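Local coordinates for protein VIN1 (Oscarella pearsei, PDB 6BFI) that binds actin filaments and may play a role in cell-cell adhesion, as a sponge member of the vinculin/alpha-catenin family, at residues Q45-G48 / I49-N53; T52-V55 / Q56-A59; S129-R132 / K133-V137; A390-S393 / P394-N398. All blocks are in the same frame, centred on the assembly; numbering follows the deposited sequence.

Contact 1. Residues Q45-G48 / I49-N53; sequences QGVG and IAVTN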
loop_
_atom_site.group_PDB
_atom_site.type_symbol
_atom_site.label_atom_id
_atom_site.label_comp_id
_atom_site.label_asym_id
_atom_site.label_seq_id
_atom_site.Cartn_x
_atom_site.Cartn_y
_atom_site.Cartn_z
ATOM N N GLN A 45 27.796 -33.474 -13.658
ATOM C CA GLN A 45 26.904 -34.629 -13.639
ATOM C C GLN A 45 25.608 -34.312 -12.904
ATOM O O GLN A 45 24.526 -34.725 -13.333
ATOM C CB GLN A 45 27.603 -35.828 -12.998
ATOM C CG GLN A 45 28.576 -36.546 -13.918
ATOM C CD GLN A 45 29.201 -37.765 -13.265
ATOM O OE1 GLN A 45 29.298 -37.845 -12.040
ATOM N NE2 GLN A 45 29.625 -38.723 -14.083
ATOM N N GLY A 46 25.699 -33.579 -11.792
ATOM C CA GLY A 46 24.493 -33.201 -11.072
ATOM C C GLY A 46 23.576 -32.322 -11.902
ATOM O O GLY A 46 22.375 -32.592 -12.026
ATOM N N VAL A 47 24.135 -31.260 -12.492
ATOM C CA VAL A 47 23.333 -30.383 -13.342
ATOM C C VAL A 47 22.730 -31.166 -14.504
ATOM O O VAL A 47 21.549 -31.003 -14.836
ATOM C CB VAL A 47 24.179 -29.197 -13.838
ATOM C CG1 VAL A 47 23.397 -28.383 -14.854
ATOM C CG2 VAL A 47 24.597 -28.329 -12.668
ATOM N N GLY A 48 23.525 -32.039 -15.126
ATOM C CA GLY A 48 23.024 -32.815 -16.247
ATOM C C GLY A 48 21.924 -33.782 -15.861
ATOM O O GLY A 48 21.026 -34.055 -16.661
ATOM N N ILE A 49 21.973 -34.313 -14.639
ATOM C CA ILE A 49 20.925 -35.222 -14.192
ATOM C C ILE A 49 19.649 -34.450 -13.877
ATOM O O ILE A 49 18.541 -34.909 -14.184
ATOM C CB ILE A 49 21.413 -36.055 -12.992
ATOM C CG1 ILE A 49 22.237 -37.248 -13.484
ATOM C CG2 ILE A 49 20.245 -36.526 -12.137
ATOM C CD1 ILE A 49 22.605 -38.234 -12.396
ATOM N N ALA A 50 19.778 -33.263 -13.276
ATOM C CA ALA A 50 18.601 -32.420 -13.078
ATOM C C ALA A 50 17.956 -32.059 -14.411
ATOM O O ALA A 50 16.725 -32.121 -14.556
ATOM C CB ALA A 50 18.981 -31.156 -12.305
ATOM N N VAL A 51 18.775 -31.694 -15.402
ATOM C CA VAL A 51 18.255 -31.397 -16.735
ATOM C C VAL A 51 17.567 -32.621 -17.324
ATOM O O VAL A 51 16.467 -32.525 -17.880
ATOM C CB VAL A 51 19.387 -30.892 -17.649
ATOM C CG1 VAL A 51 18.914 -30.826 -19.096
ATOM C CG2 VAL A 51 19.886 -29.531 -17.179
ATOM N N THR A 52 18.198 -33.791 -17.200
ATOM C CA THR A 52 17.639 -35.007 -17.783
ATOM C C THR A 52 16.296 -35.360 -17.155
ATOM O O THR A 52 15.362 -35.766 -17.854
ATOM C CB THR A 52 18.626 -36.166 -17.624
ATOM O OG1 THR A 52 19.860 -35.831 -18.272
ATOM C CG2 THR A 52 18.069 -37.442 -18.240
ATOM N N ASN A 53 16.175 -35.200 -15.836
ATOM C CA ASN A 53 14.933 -35.572 -15.168
ATOM C C ASN A 53 13.831 -34.555 -15.439
ATOM O O ASN A 53 12.657 -34.925 -15.562
ATOM C CB ASN A 53 15.173 -35.738 -13.669
ATOM C CG ASN A 53 16.052 -36.932 -13.358
ATOM O OD1 ASN A 53 15.946 -37.981 -13.993
ATOM N ND2 ASN A 53 16.936 -36.773 -12.384
#

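Contact 2. Residues T52-V55 / Q56-A59; sequences TNLV and QVAA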
loop_
_atom_site.group_PDB
_atom_site.type_symbol
_atom_site.label_atom_id
_atom_site.label_comp_id
_atom_site.label_asym_id
_atom_site.label_seq_id
_atom_site.Cartn_x
_atom_site.Cartn_y
_atom_site.Cartn_z
ATOM N N THR A 52 18.198 -33.791 -17.200
ATOM C CA THR A 52 17.639 -35.007 -17.783
ATOM C C THR A 52 16.296 -35.360 -17.155
ATOM O O THR A 52 15.362 -35.766 -17.854
ATOM C CB THR A 52 18.626 -36.166 -17.624
ATOM O OG1 THR A 52 19.860 -35.831 -18.272
ATOM C CG2 THR A 52 18.069 -37.442 -18.240
ATOM N N ASN A 53 16.175 -35.200 -15.836
ATOM C CA ASN A 53 14.933 -35.572 -15.168
ATOM C C ASN A 53 13.831 -34.555 -15.439
ATOM O O ASN A 53 12.657 -34.925 -15.562
ATOM C CB ASN A 53 15.173 -35.738 -13.669
ATOM C CG ASN A 53 16.052 -36.932 -13.358
ATOM O OD1 ASN A 53 15.946 -37.981 -13.993
ATOM N ND2 ASN A 53 16.936 -36.773 -12.384
ATOM N N LEU A 54 14.181 -33.268 -15.538
ATOM C CA LEU A 54 13.184 -32.281 -15.941
ATOM C C LEU A 54 12.695 -32.554 -17.361
ATOM O O LEU A 54 11.495 -32.445 -17.650
ATOM C CB LEU A 54 13.761 -30.872 -15.818
ATOM C CG LEU A 54 12.749 -29.723 -15.865
ATOM C CD1 LEU A 54 11.676 -29.901 -14.799
ATOM C CD2 LEU A 54 13.449 -28.382 -15.703
ATOM N N VAL A 55 13.615 -32.926 -18.257
ATOM C CA VAL A 55 13.235 -33.332 -19.607
ATOM C C VAL A 55 12.372 -34.587 -19.567
ATOM O O VAL A 55 11.517 -34.791 -20.436
ATOM C CB VAL A 55 14.500 -33.528 -20.472
ATOM C CG1 VAL A 55 14.176 -34.253 -21.774
ATOM C CG2 VAL A 55 15.145 -32.187 -20.771
ATOM N N GLN A 56 12.560 -35.434 -18.553
ATOM C CA GLN A 56 11.749 -36.642 -18.437
ATOM C C GLN A 56 10.321 -36.300 -18.027
ATOM O O GLN A 56 9.359 -36.720 -18.683
ATOM C CB GLN A 56 12.383 -37.600 -17.428
ATOM C CG GLN A 56 12.146 -39.075 -17.709
ATOM C CD GLN A 56 12.983 -39.597 -18.865
ATOM O OE1 GLN A 56 13.870 -38.907 -19.368
ATOM N NE2 GLN A 56 12.705 -40.826 -19.292
ATOM N N VAL A 57 10.161 -35.533 -16.943
ATOM C CA VAL A 57 8.819 -35.241 -16.452
ATOM C C VAL A 57 8.084 -34.316 -17.413
ATOM O O VAL A 57 6.847 -34.310 -17.459
ATOM C CB VAL A 57 8.878 -34.657 -15.026
ATOM C CG1 VAL A 57 9.705 -35.552 -14.125
ATOM C CG2 VAL A 57 9.420 -33.239 -15.040
ATOM N N ALA A 58 8.818 -33.523 -18.195
ATOM C CA ALA A 58 8.167 -32.690 -19.198
ATOM C C ALA A 58 7.810 -33.497 -20.444
ATOM O O ALA A 58 6.724 -33.327 -21.011
ATOM C CB ALA A 58 9.064 -31.506 -19.553
ATOM N N ALA A 59 8.707 -34.389 -20.870
ATOM C CA ALA A 59 8.454 -35.228 -22.035
ATOM C C ALA A 59 7.349 -36.246 -21.788
ATOM O O ALA A 59 6.732 -36.716 -22.750
ATOM C CB ALA A 59 9.737 -35.947 -22.456
#

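Contact 3. Residues S129-R132 / K133-V137; sequences SEVR and KMVKV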
loop_
_atom_site.group_PDB
_atom_site.type_symbol
_atom_site.label_atom_id
_atom_site.label_comp_id
_atom_site.label_asym_id
_atom_site.label_seq_id
_atom_site.Cartn_x
_atom_site.Cartn_y
_atom_site.Cartn_z
ATOM N N SER A 129 0.691 -23.027 -21.009
ATOM C CA SER A 129 -0.460 -23.895 -21.242
ATOM C C SER A 129 -1.504 -23.717 -20.146
ATOM O O SER A 129 -2.695 -23.511 -20.426
ATOM C CB SER A 129 -0.001 -25.353 -21.331
ATOM O OG SER A 129 -1.087 -26.224 -21.596
ATOM N N GLU A 130 -1.067 -23.774 -18.883
ATOM C CA GLU A 130 -1.999 -23.614 -17.768
ATOM C C GLU A 130 -2.705 -22.264 -17.829
ATOM O O GLU A 130 -3.934 -22.185 -17.702
ATOM C CB GLU A 130 -1.261 -23.774 -16.439
ATOM C CG GLU A 130 -0.447 -25.054 -16.315
ATOM C CD GLU A 130 -1.305 -26.305 -16.246
ATOM O OE1 GLU A 130 -2.512 -26.196 -15.938
ATOM O OE2 GLU A 130 -0.768 -27.403 -16.499
ATOM N N VAL A 131 -1.941 -21.188 -18.035
ATOM C CA VAL A 131 -2.541 -19.856 -18.064
ATOM C C VAL A 131 -3.525 -19.735 -19.222
ATOM O O VAL A 131 -4.582 -19.105 -19.092
ATOM C CB VAL A 131 -1.447 -18.773 -18.126
ATOM C CG1 VAL A 131 -2.065 -17.399 -18.326
ATOM C CG2 VAL A 131 -0.616 -18.796 -16.853
ATOM N N ARG A 132 -3.208 -20.348 -20.366
ATOM C CA ARG A 132 -4.148 -20.339 -21.484
ATOM C C ARG A 132 -5.453 -21.036 -21.115
ATOM O O ARG A 132 -6.540 -20.562 -21.469
ATOM C CB ARG A 132 -3.523 -20.993 -22.717
ATOM C CG ARG A 132 -2.542 -20.108 -23.470
ATOM C CD ARG A 132 -2.295 -20.638 -24.875
ATOM N NE ARG A 132 -1.878 -22.038 -24.868
ATOM C CZ ARG A 132 -0.612 -22.442 -24.913
ATOM N NH1 ARG A 132 0.370 -21.554 -24.972
ATOM N NH2 ARG A 132 -0.328 -23.738 -24.900
ATOM N N LYS A 133 -5.367 -22.161 -20.398
ATOM C CA LYS A 133 -6.581 -22.843 -19.953
ATOM C C LYS A 133 -7.409 -21.955 -19.026
ATOM O O LYS A 133 -8.617 -21.760 -19.239
ATOM C CB LYS A 133 -6.213 -24.154 -19.256
ATOM C CG LYS A 133 -7.400 -24.896 -18.670
ATOM C CD LYS A 133 -6.970 -25.786 -17.516
ATOM C CE LYS A 133 -6.419 -24.959 -16.359
ATOM N NZ LYS A 133 -7.429 -24.001 -15.826
ATOM N N MET A 134 -6.770 -21.405 -17.987
ATOM C CA MET A 134 -7.487 -20.562 -17.030
ATOM C C MET A 134 -8.156 -19.383 -17.729
ATOM O O MET A 134 -9.357 -19.133 -17.545
ATOM C CB MET A 134 -6.526 -20.066 -15.947
ATOM C CG MET A 134 -5.664 -21.157 -15.336
ATOM S SD MET A 134 -4.819 -20.631 -13.832
ATOM C CE MET A 134 -4.148 -22.192 -13.264
ATOM N N VAL A 135 -7.389 -18.652 -18.544
ATOM C CA VAL A 135 -7.932 -17.519 -19.288
ATOM C C VAL A 135 -9.081 -17.960 -20.183
ATOM O O VAL A 135 -10.051 -17.220 -20.367
ATOM C CB VAL A 135 -6.809 -16.830 -20.090
ATOM C CG1 VAL A 135 -7.378 -15.812 -21.068
ATOM C CG2 VAL A 135 -5.826 -16.160 -19.143
ATOM N N LYS A 136 -8.999 -19.169 -20.741
ATOM C CA LYS A 136 -10.108 -19.701 -21.530
ATOM C C LYS A 136 -11.383 -19.785 -20.695
ATOM O O LYS A 136 -12.444 -19.292 -21.107
ATOM C CB LYS A 136 -9.721 -21.070 -22.094
ATOM C CG LYS A 136 -10.837 -21.853 -22.759
ATOM C CD LYS A 136 -10.298 -23.192 -23.255
ATOM C CE LYS A 136 -11.406 -24.125 -23.714
ATOM N NZ LYS A 136 -10.871 -25.471 -24.080
ATOM N N VAL A 137 -11.293 -20.383 -19.503
ATOM C CA VAL A 137 -12.465 -20.469 -18.627
ATOM C C VAL A 137 -13.011 -19.076 -18.321
ATOM O O VAL A 137 -14.212 -18.803 -18.492
ATOM C CB VAL A 137 -12.113 -21.229 -17.336
ATOM C CG1 VAL A 137 -13.222 -21.072 -16.309
ATOM C CG2 VAL A 137 -11.863 -22.701 -17.638
#

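Contact 4. Residues A390-S393 / P394-N398; sequences ALAS and PSDPN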
loop_
_atom_site.group_PDB
_atom_site.type_symbol
_atom_site.label_atom_id
_atom_site.label_comp_id
_atom_site.label_asym_id
_atom_site.label_seq_id
_atom_site.Cartn_x
_atom_site.Cartn_y
_atom_site.Cartn_z
ATOM N N ALA A 390 -37.591 7.391 -0.813
ATOM C CA ALA A 390 -38.090 6.471 -1.827
ATOM C C ALA A 390 -39.281 5.666 -1.322
ATOM O O ALA A 390 -40.146 5.280 -2.115
ATOM C CB ALA A 390 -36.974 5.532 -2.279
ATOM N N LEU A 391 -39.343 5.406 -0.017
ATOM C CA LEU A 391 -40.407 4.609 0.575
ATOM C C LEU A 391 -41.646 5.428 0.921
ATOM O O LEU A 391 -42.515 4.933 1.645
ATOM C CB LEU A 391 -39.893 3.898 1.829
ATOM C CG LEU A 391 -38.886 2.771 1.601
ATOM C CD1 LEU A 391 -38.348 2.261 2.931
ATOM C CD2 LEU A 391 -39.522 1.641 0.808
ATOM N N ALA A 392 -41.745 6.659 0.428
ATOM C CA ALA A 392 -42.906 7.488 0.716
ATOM C C ALA A 392 -44.147 6.901 0.062
ATOM O O ALA A 392 -44.089 6.376 -1.054
ATOM C CB ALA A 392 -42.676 8.917 0.229
ATOM N N SER A 393 -45.275 6.986 0.765
ATOM C CA SER A 393 -46.515 6.454 0.229
ATOM C C SER A 393 -46.912 7.234 -1.023
ATOM O O SER A 393 -46.601 8.423 -1.151
ATOM C CB SER A 393 -47.630 6.528 1.272
ATOM O OG SER A 393 -48.253 7.799 1.271
ATOM N N PRO A 394 -47.589 6.585 -1.975
ATOM C CA PRO A 394 -48.006 7.295 -3.195
ATOM C C PRO A 394 -48.986 8.430 -2.941
ATOM O O PRO A 394 -49.199 9.248 -3.846
ATOM C CB PRO A 394 -48.646 6.190 -4.046
ATOM C CG PRO A 394 -48.079 4.918 -3.509
ATOM C CD PRO A 394 -47.885 5.147 -2.043
ATOM N N SER A 395 -49.589 8.508 -1.753
ATOM C CA SER A 395 -50.510 9.592 -1.438
ATOM C C SER A 395 -49.797 10.903 -1.145
ATOM O O SER A 395 -50.412 11.966 -1.268
ATOM C CB SER A 395 -51.381 9.213 -0.238
ATOM O OG SER A 395 -52.091 8.013 -0.482
ATOM N N ASP A 396 -48.522 10.848 -0.762
ATOM C CA ASP A 396 -47.725 12.025 -0.431
ATOM C C ASP A 396 -47.616 12.962 -1.628
ATOM O O ASP A 396 -46.932 12.649 -2.610
ATOM C CB ASP A 396 -46.334 11.602 0.042
ATOM C CG ASP A 396 -45.643 12.670 0.872
ATOM O OD1 ASP A 396 -45.989 13.864 0.729
ATOM O OD2 ASP A 396 -44.750 12.320 1.670
ATOM N N PRO A 397 -48.259 14.129 -1.574
ATOM C CA PRO A 397 -48.284 15.043 -2.724
ATOM C C PRO A 397 -46.962 15.727 -3.031
ATOM O O PRO A 397 -46.953 16.656 -3.842
ATOM C CB PRO A 397 -49.337 16.089 -2.305
ATOM C CG PRO A 397 -50.045 15.513 -1.097
ATOM C CD PRO A 397 -49.025 14.656 -0.431
ATOM N N ASN A 398 -45.852 15.317 -2.421
ATOM C CA ASN A 398 -44.561 15.940 -2.701
ATOM C C ASN A 398 -43.431 14.935 -2.503
ATOM O O ASN A 398 -42.342 15.285 -2.036
ATOM C CB ASN A 398 -44.334 17.182 -1.837
ATOM C CG ASN A 398 -44.600 16.927 -0.363
ATOM O OD1 ASN A 398 -44.169 15.913 0.192
ATOM N ND2 ASN A 398 -45.320 17.841 0.274
#

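Contact 1. Residues Q45-G48 / I49-N53
Thr52 and Gly48 are joined twice, once through a side chain and once through the backbone. The hydroxyl OG1 of Thr52 donates to Gly48 O at 2.7 Å. The amide N of Thr52 donates to the same oxygen at 2.9 Å. The two donors come from opposite faces of the Gly48 carbonyl plane, each tilted about 30° from it. The torsion of Thr52 explains the first bond: OG1 stands beside its own backbone N, a position (chi1 -59°) that turns the hydroxyl back toward the preceding turn. The hydroxyl is thereby satisfied within its own helix.

The other backbone bonds are ordinary alpha-helical ones. Ala50 N reaches Gly46 O at 3.0 Å and Val51 N reaches Val47 O at 2.9 Å. Both are nearly straight at the hydrogen. Ile49 N bonds to Gln45 O, with a weak second bond to Gly46 O. Two glycines in one turn do not interrupt this pattern.

The apolar contacts are few. Val47 CG1 lies 4.4 Å from Val51 CG2, a loose touch one turn apart. Val51 CG2 also sits 3.2 Å from Val47 O, because this methyl lies beside the backbone N. On another side of the helix, Ile49 CG1 lies 3.4 Å from Gln45 O.

Val47 and Val51 mark the buried side of helix 41-59. Val47 packs on helix 8-32 through Val17 and Gln20, and on Leu88 of helix 68-97. Val51 meets Val81 and Ala85 of helix 68-97 and Val115 of helix 102-145, while Ala50 touches Met119 of that last helix.

Contact 2. Residues T52-V55 / Q56-A59
Residues 52-55 run directly into 56-59 near the end of helix 41-59, with Val57 N, Ala58 N and Ala59 N each bonded to the carbonyl four residues back. The bond from Val57 N to Asn53 O is the straightest, at 165°. Ala59 N meets Val55 O at 2.9 Å from above the carbonyl plane, 40° out of it. Gln56 N makes two weak bonds, to Thr52 O and Asn53 O. Just beyond, Ser60 OG bonds to Val57 O.

Leu54 and Val57 make the one apolar side-chain contact between these two turns. Their side chains cross at a slant, and Leu54 CD1 touches Val57 CG2 at 4.0 Å. With CG1 of Val57 beside the backbone N (chi1 -52°), CG2 falls between N and the carbonyl carbon. This methyl also approaches Leu54 O, at 3.4 Å. The other methyl, CG1, lies 3.3 Å from Asn53 O.

Ala58 CB sits 3.2 Å from Leu54 O. Val55 and Ala58 are both buried: each meets Leu122 of helix 102-145, and they reach helix 68-97 through Val81 and Leu74 respectively. Leu54 packs on Met119 and Leu123, and Ala59 on Met78.

The chemistry is that of an amphipathic helix approaching its end. Thr52, Asn53 and Gln56 lie on the exposed side, and Val57 joins them there. Leu54, Val55, Ala58 and Ala59 turn short aliphatic groups to the neighbouring helices.

Contact 3. Residues S129-R132 / K133-V137
Val131 and Val135 stand one turn apart, and their side chains slant across each other. Val131 CG1 meets Val135 CG2 at 4.0 Å. The two residues share nearly the same first torsion, but they touch through different branches. CG1 of Val131 is anti to its backbone N, whereas CG2 of Val135 lies beside its own N and points back toward the earlier turn. That puts Val135 CG2 3.2 Å from Val131 O as well.

Glu130 and Lys133 also cross at a slant. The Lys133 chain leaves with CG anti to N (chi1 176°) and then folds at chi3 and chi4. The aliphatic CE, not the charged NZ, makes the approach, and comes 4.1 Å from Glu130 OE1. The charged ends stay apart, with OE1 of Glu130 5.4 Å from NZ of Lys133. Met134 takes another course: its CG lies 3.1 Å from Glu130 O, and the chain then runs out extended.

The Arg132 guanidinium turns back along the helix. Ser129 CA lies 3.6 Å from the plane of the guanidinium, over one face and offset toward its rim. The Ser129 hydroxyl bonds to Asp67. Arg132 makes long, weak ion pairs with Asp67 and Asp69.

Beneath these side chains run regular helical bonds, such as Met134 N to Glu130 O at 3.0 Å.

The chemistry divides this part of helix 102-145. Val131 and Met134 meet Arg178 of helix 154-178, and Val135 meets Ile246 of helix 224-249. Charge elsewhere acts at longer range: Glu130 and Lys133 probably attract each other, but without a salt bridge.

Contact 4. Residues A390-S393 / P394-N398
Ser393 and Asp396 close the tight part of this loop. Asp396 N donates to Ser393 O at 3.1 Å. The donor lies above the carbonyl plane, 52° out of it. This bond spans a type I beta turn, with Pro394 and Ser395 at its two central positions. The proline ring holds phi at -63°, which suits the first of them.

The Ser393 hydroxyl adds a second, weak link. Its OG takes a bond from Ser395 N at 3.4 Å. OG stands between its own backbone N and carbonyl carbon (chi1 85°), a torsion that brings it over the start of the turn. It also lies 3.7 Å from Ser395 CB. On the inner side, Asp396 CB rests 3.4 Å from Ser393 O.

The rest is looser. Ala392 CB is 4.2 Å from Asp396 OD2, a marginal touch. Ser393, Pro394 and Ser395 are exposed to solvent. Past the turn, Asn398 N makes a weak bond to Asp396 OD1. Arg399, at the start of helix 399-427, bonds to Ala392 O and weakly to Ser393 O.

Ala390 ends helix 381-390 and packs on Ala456 and Val459 of helix 452-460. Asn398 holds the N-cap position of helix 399-427. Between them lies a proline-containing type I beta turn, which links the two helices at the surface.

Overall arrangement
Contacts 1 and 2 are successive parts of helix 41-59. They share Thr52 and Asn53, and their centres lie about 10 Å apart. Contact 3 is on helix 102-145, an earlier part of which packs against both. Its centre is about 23 Å from that of contact 2, and the nearest atoms of the two are about 10 Å apart. Contact 4 stands alone in a loop between two later helices. Its centre is about 80 Å from the centre of contact 1, across the centre of the chain, and about 53 Å from that of contact 3. The first three contacts thus show helices within a bundle, and the fourth shows a surface turn joining helices elsewhere in this mainly helical protein without strands.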